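Local coordinates for protein tartrate dehydrogenase/decarboxylase (Pseudomonas putida, PDB 3FLK) that oxidises tartrate with NAD, converts meso-tartrate to D-glycerate and oxidatively decarboxylates D-malate to pyruvate, using magnesium or manganese, at residues 325-339 with 351-363. The protein carries 1 engineered substitution. Numbering follows the deposited sequence.
Sequences DMLNAIERVIADGSV and QVGAAISDTLARL
Ala329 and Leu360 mark the closest backbone approach of two helices, 325-336 and 351-361, with their CA atoms 5.2 Å apart. The segment axes come within 8.6 Å at an angle of 122°, so the chain runs back obliquely across itself. Between them the first helix ends in a Schellman motif: Gly337, at positive phi (83°), leaves the helical conformation, and Gly337 N and Ser338 N bond back to Ile334 O and Val333 O. At the close point the single methyl of Ala329 points at the other helix, its CB 3.8 Å from Ile356 CG2 and also meeting the carbonyl of Ile356. One turn on, Val333 CG2 packs 3.7 Å from Ile356 CG1, the two side chains crossing at about a right angle, and Ala355 CB flanks the same methyl. Beyond the turn, Val352 CG2 lies 3.7 Å from Ser338 O, a buried carbonyl without a polar partner in the model.

These are the last two helices of this isocitrate/isopropylmalate dehydrogenase-family subunit, 317-336 and 349-361, away from the oxalate and metal sites. Helix 299-313 touches both members, through Met326 and Ile356 among others, and helix 17-35 also packs on both.

At the other end Leu363 spreads its two methyls over the start of segment 325-339. CD1 reaches Asp325 O at 3.4 Å, while CD2 lies over one face of the Arg332 guanidinium, 3.5 Å from NE. That guanidinium is steadied by Asn328 OD1, which accepts from Arg332 NE in the guanidinium plane. Thr359 divides its functions: chi1 of -59° sets OG1 beside the backbone N and leaves CG2 anti to it, where it touches Arg332 CD, whereas OG1 donates to Ala355 O. The hydroxyl also accepts from a water that donates to Asp336 OD2, giving a solvent-mediated polar link between the helices.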
# COMPACT_ATOMS: atom_id res chain seq x y z
N ASP A 325 -25.29 -20.58 -6.05
CA ASP A 325 -26.57 -19.98 -5.64
C ASP A 325 -26.38 -18.86 -4.62
O ASP A 325 -27.12 -17.88 -4.62
CB ASP A 325 -27.52 -21.05 -5.08
CG ASP A 325 -28.23 -21.83 -6.17
OD1 ASP A 325 -28.00 -21.56 -7.37
OD2 ASP A 325 -29.03 -22.72 -5.83
N MSE A 326 -25.38 -19.01 -3.75
CA MSE A 326 -25.05 -17.99 -2.77
C MSE A 326 -24.52 -16.72 -3.43
O MSE A 326 -24.90 -15.61 -3.06
CB MSE A 326 -24.07 -18.52 -1.73
CG MSE A 326 -24.71 -19.49 -0.76
SE MSE A 326 -23.50 -20.29 0.53
CE MSE A 326 -23.13 -18.70 1.61
N LEU A 327 -23.67 -16.89 -4.44
CA LEU A 327 -23.16 -15.77 -5.23
C LEU A 327 -24.28 -15.11 -6.03
O LEU A 327 -24.33 -13.89 -6.13
CB LEU A 327 -22.02 -16.22 -6.15
CG LEU A 327 -20.58 -16.07 -5.65
CD1 LEU A 327 -20.16 -14.59 -5.57
CD2 LEU A 327 -20.34 -16.77 -4.31
N ASN A 328 -25.16 -15.93 -6.60
CA ASN A 328 -26.35 -15.46 -7.31
C ASN A 328 -27.22 -14.60 -6.39
O ASN A 328 -27.64 -13.50 -6.77
CB ASN A 328 -27.15 -16.65 -7.85
CG ASN A 328 -28.18 -16.25 -8.91
OD1 ASN A 328 -28.50 -15.08 -9.09
ND2 ASN A 328 -28.70 -17.25 -9.62
N ALA A 329 -27.47 -15.09 -5.18
CA ALA A 329 -28.28 -14.38 -4.18
C ALA A 329 -27.63 -13.05 -3.76
O ALA A 329 -28.32 -12.04 -3.63
CB ALA A 329 -28.53 -15.27 -2.97
N ILE A 330 -26.31 -13.08 -3.55
CA ILE A 330 -25.55 -11.87 -3.23
C ILE A 330 -25.67 -10.83 -4.35
O ILE A 330 -25.97 -9.66 -4.08
CB ILE A 330 -24.05 -12.20 -2.92
CG1 ILE A 330 -23.93 -12.88 -1.55
CG2 ILE A 330 -23.19 -10.93 -2.95
CD1 ILE A 330 -22.64 -13.65 -1.33
N GLU A 331 -25.45 -11.26 -5.59
CA GLU A 331 -25.56 -10.39 -6.78
C GLU A 331 -26.93 -9.72 -6.88
O GLU A 331 -27.02 -8.51 -7.12
CB GLU A 331 -25.30 -11.19 -8.06
CG GLU A 331 -23.84 -11.56 -8.31
CD GLU A 331 -23.69 -12.71 -9.31
OE1 GLU A 331 -24.61 -12.95 -10.12
OE2 GLU A 331 -22.63 -13.37 -9.29
N ARG A 332 -27.99 -10.50 -6.69
CA ARG A 332 -29.37 -10.01 -6.81
C ARG A 332 -29.71 -8.96 -5.76
O ARG A 332 -30.31 -7.93 -6.07
CB ARG A 332 -30.36 -11.17 -6.76
CG ARG A 332 -30.38 -12.02 -8.02
CD ARG A 332 -31.18 -13.29 -7.83
NE ARG A 332 -31.30 -14.06 -9.07
CZ ARG A 332 -32.38 -14.08 -9.84
NH1 ARG A 332 -33.47 -13.39 -9.51
NH2 ARG A 332 -32.39 -14.81 -10.95
N VAL A 333 -29.32 -9.23 -4.52
CA VAL A 333 -29.55 -8.32 -3.39
C VAL A 333 -28.84 -6.97 -3.59
O VAL A 333 -29.42 -5.91 -3.32
CB VAL A 333 -29.17 -9.02 -2.06
CG1 VAL A 333 -28.76 -8.03 -0.99
CG2 VAL A 333 -30.32 -9.90 -1.57
N ILE A 334 -27.60 -7.02 -4.08
CA ILE A 334 -26.84 -5.81 -4.41
C ILE A 334 -27.53 -5.02 -5.53
O ILE A 334 -27.68 -3.80 -5.43
CB ILE A 334 -25.37 -6.14 -4.79
CG1 ILE A 334 -24.59 -6.59 -3.55
CG2 ILE A 334 -24.69 -4.94 -5.44
CD1 ILE A 334 -23.20 -7.18 -3.85
N ALA A 335 -27.95 -5.72 -6.59
CA ALA A 335 -28.69 -5.09 -7.69
C ALA A 335 -29.98 -4.43 -7.21
O ALA A 335 -30.34 -3.35 -7.69
CB ALA A 335 -28.98 -6.11 -8.79
N ASP A 336 -30.66 -5.07 -6.26
CA ASP A 336 -31.91 -4.56 -5.68
C ASP A 336 -31.73 -3.34 -4.78
O ASP A 336 -32.68 -2.58 -4.55
CB ASP A 336 -32.62 -5.65 -4.87
CG ASP A 336 -33.31 -6.68 -5.74
OD1 ASP A 336 -33.55 -6.41 -6.94
OD2 ASP A 336 -33.63 -7.77 -5.22
N GLY A 337 -30.52 -3.16 -4.26
CA GLY A 337 -30.24 -2.11 -3.29
C GLY A 337 -30.59 -2.52 -1.87
O GLY A 337 -30.68 -1.68 -0.97
N SER A 338 -30.80 -3.82 -1.67
CA SER A 338 -31.08 -4.37 -0.34
C SER A 338 -29.77 -4.56 0.42
O SER A 338 -29.35 -5.68 0.72
CB SER A 338 -31.86 -5.68 -0.45
OG SER A 338 -33.13 -5.47 -1.05
N VAL A 339 -29.13 -3.44 0.74
CA VAL A 339 -27.77 -3.45 1.28
C VAL A 339 -27.60 -2.49 2.46
O VAL A 339 -28.50 -1.71 2.77
CB VAL A 339 -26.71 -3.14 0.17
CG1 VAL A 339 -26.57 -4.32 -0.78
CG2 VAL A 339 -27.06 -1.87 -0.59
N GLN A 351 -31.17 -7.52 8.32
CA GLN A 351 -32.07 -7.39 7.16
C GLN A 351 -31.41 -7.84 5.86
O GLN A 351 -32.06 -8.43 5.00
CB GLN A 351 -32.61 -5.97 7.04
CG GLN A 351 -33.68 -5.61 8.07
CD GLN A 351 -34.10 -4.15 8.01
OE1 GLN A 351 -33.29 -3.27 7.72
NE2 GLN A 351 -35.37 -3.89 8.30
N VAL A 352 -30.12 -7.54 5.70
CA VAL A 352 -29.37 -7.99 4.52
C VAL A 352 -29.20 -9.51 4.54
O VAL A 352 -29.41 -10.17 3.52
CB VAL A 352 -27.99 -7.27 4.39
CG1 VAL A 352 -27.21 -7.81 3.19
CG2 VAL A 352 -28.19 -5.77 4.25
N GLY A 353 -28.84 -10.06 5.70
CA GLY A 353 -28.77 -11.51 5.89
C GLY A 353 -30.07 -12.19 5.51
O GLY A 353 -30.07 -13.18 4.77
N ALA A 354 -31.18 -11.64 5.99
CA ALA A 354 -32.52 -12.15 5.69
C ALA A 354 -32.86 -12.06 4.20
O ALA A 354 -33.45 -12.99 3.64
CB ALA A 354 -33.57 -11.41 6.52
N ALA A 355 -32.50 -10.95 3.57
CA ALA A 355 -32.75 -10.72 2.14
C ALA A 355 -31.99 -11.71 1.24
O ALA A 355 -32.54 -12.20 0.26
CB ALA A 355 -32.43 -9.28 1.76
N ILE A 356 -30.74 -11.98 1.59
CA ILE A 356 -29.93 -12.94 0.82
C ILE A 356 -30.45 -14.36 1.02
O ILE A 356 -30.58 -15.12 0.06
CB ILE A 356 -28.42 -12.83 1.19
CG1 ILE A 356 -27.87 -11.46 0.78
CG2 ILE A 356 -27.61 -13.94 0.50
CD1 ILE A 356 -26.53 -11.09 1.39
N SER A 357 -30.76 -14.70 2.27
CA SER A 357 -31.32 -16.01 2.61
C SER A 357 -32.65 -16.27 1.88
O SER A 357 -32.85 -17.36 1.33
CB SER A 357 -31.51 -16.12 4.13
OG SER A 357 -31.79 -17.46 4.51
N ASP A 358 -33.54 -15.28 1.88
CA ASP A 358 -34.83 -15.40 1.19
C ASP A 358 -34.68 -15.50 -0.32
O ASP A 358 -35.35 -16.32 -0.96
CB ASP A 358 -35.74 -14.22 1.54
CG ASP A 358 -37.12 -14.34 0.89
OD1 ASP A 358 -37.73 -15.43 1.00
OD2 ASP A 358 -37.57 -13.36 0.27
N THR A 359 -33.82 -14.67 -0.89
CA THR A 359 -33.53 -14.69 -2.33
C THR A 359 -33.00 -16.06 -2.75
O THR A 359 -33.41 -16.60 -3.78
CB THR A 359 -32.53 -13.57 -2.72
OG1 THR A 359 -33.09 -12.30 -2.36
CG2 THR A 359 -32.24 -13.58 -4.21
N LEU A 360 -32.09 -16.61 -1.95
CA LEU A 360 -31.51 -17.93 -2.21
C LEU A 360 -32.58 -19.02 -2.24
O LEU A 360 -32.60 -19.86 -3.15
CB LEU A 360 -30.43 -18.25 -1.18
CG LEU A 360 -29.55 -19.49 -1.39
CD1 LEU A 360 -28.17 -19.24 -0.82
CD2 LEU A 360 -30.17 -20.73 -0.76
N ALA A 361 -33.47 -19.01 -1.24
CA ALA A 361 -34.54 -20.00 -1.15
C ALA A 361 -35.52 -19.92 -2.33
O ALA A 361 -36.12 -20.92 -2.71
CB ALA A 361 -35.28 -19.86 0.18
N ARG A 362 -35.65 -18.73 -2.91
CA ARG A 362 -36.58 -18.49 -4.01
C ARG A 362 -35.97 -18.70 -5.40
O ARG A 362 -36.67 -18.58 -6.41
CB ARG A 362 -37.19 -17.08 -3.90
CG ARG A 362 -38.04 -16.89 -2.66
CD ARG A 362 -38.69 -15.51 -2.61
NE ARG A 362 -39.46 -15.33 -1.37
CZ ARG A 362 -40.70 -15.77 -1.17
NH1 ARG A 362 -41.35 -16.44 -2.13
NH2 ARG A 362 -41.30 -15.55 -0.01
N LEU A 363 -34.68 -19.03 -5.46
CA LEU A 363 -34.01 -19.29 -6.74
C LEU A 363 -34.49 -20.59 -7.38
O LEU A 363 -34.71 -21.59 -6.68
CB LEU A 363 -32.48 -19.34 -6.56
CG LEU A 363 -31.72 -18.06 -6.23
CD1 LEU A 363 -30.27 -18.38 -5.87
CD2 LEU A 363 -31.77 -17.05 -7.37
O HOH W 1 -33.15 -10.25 -4.38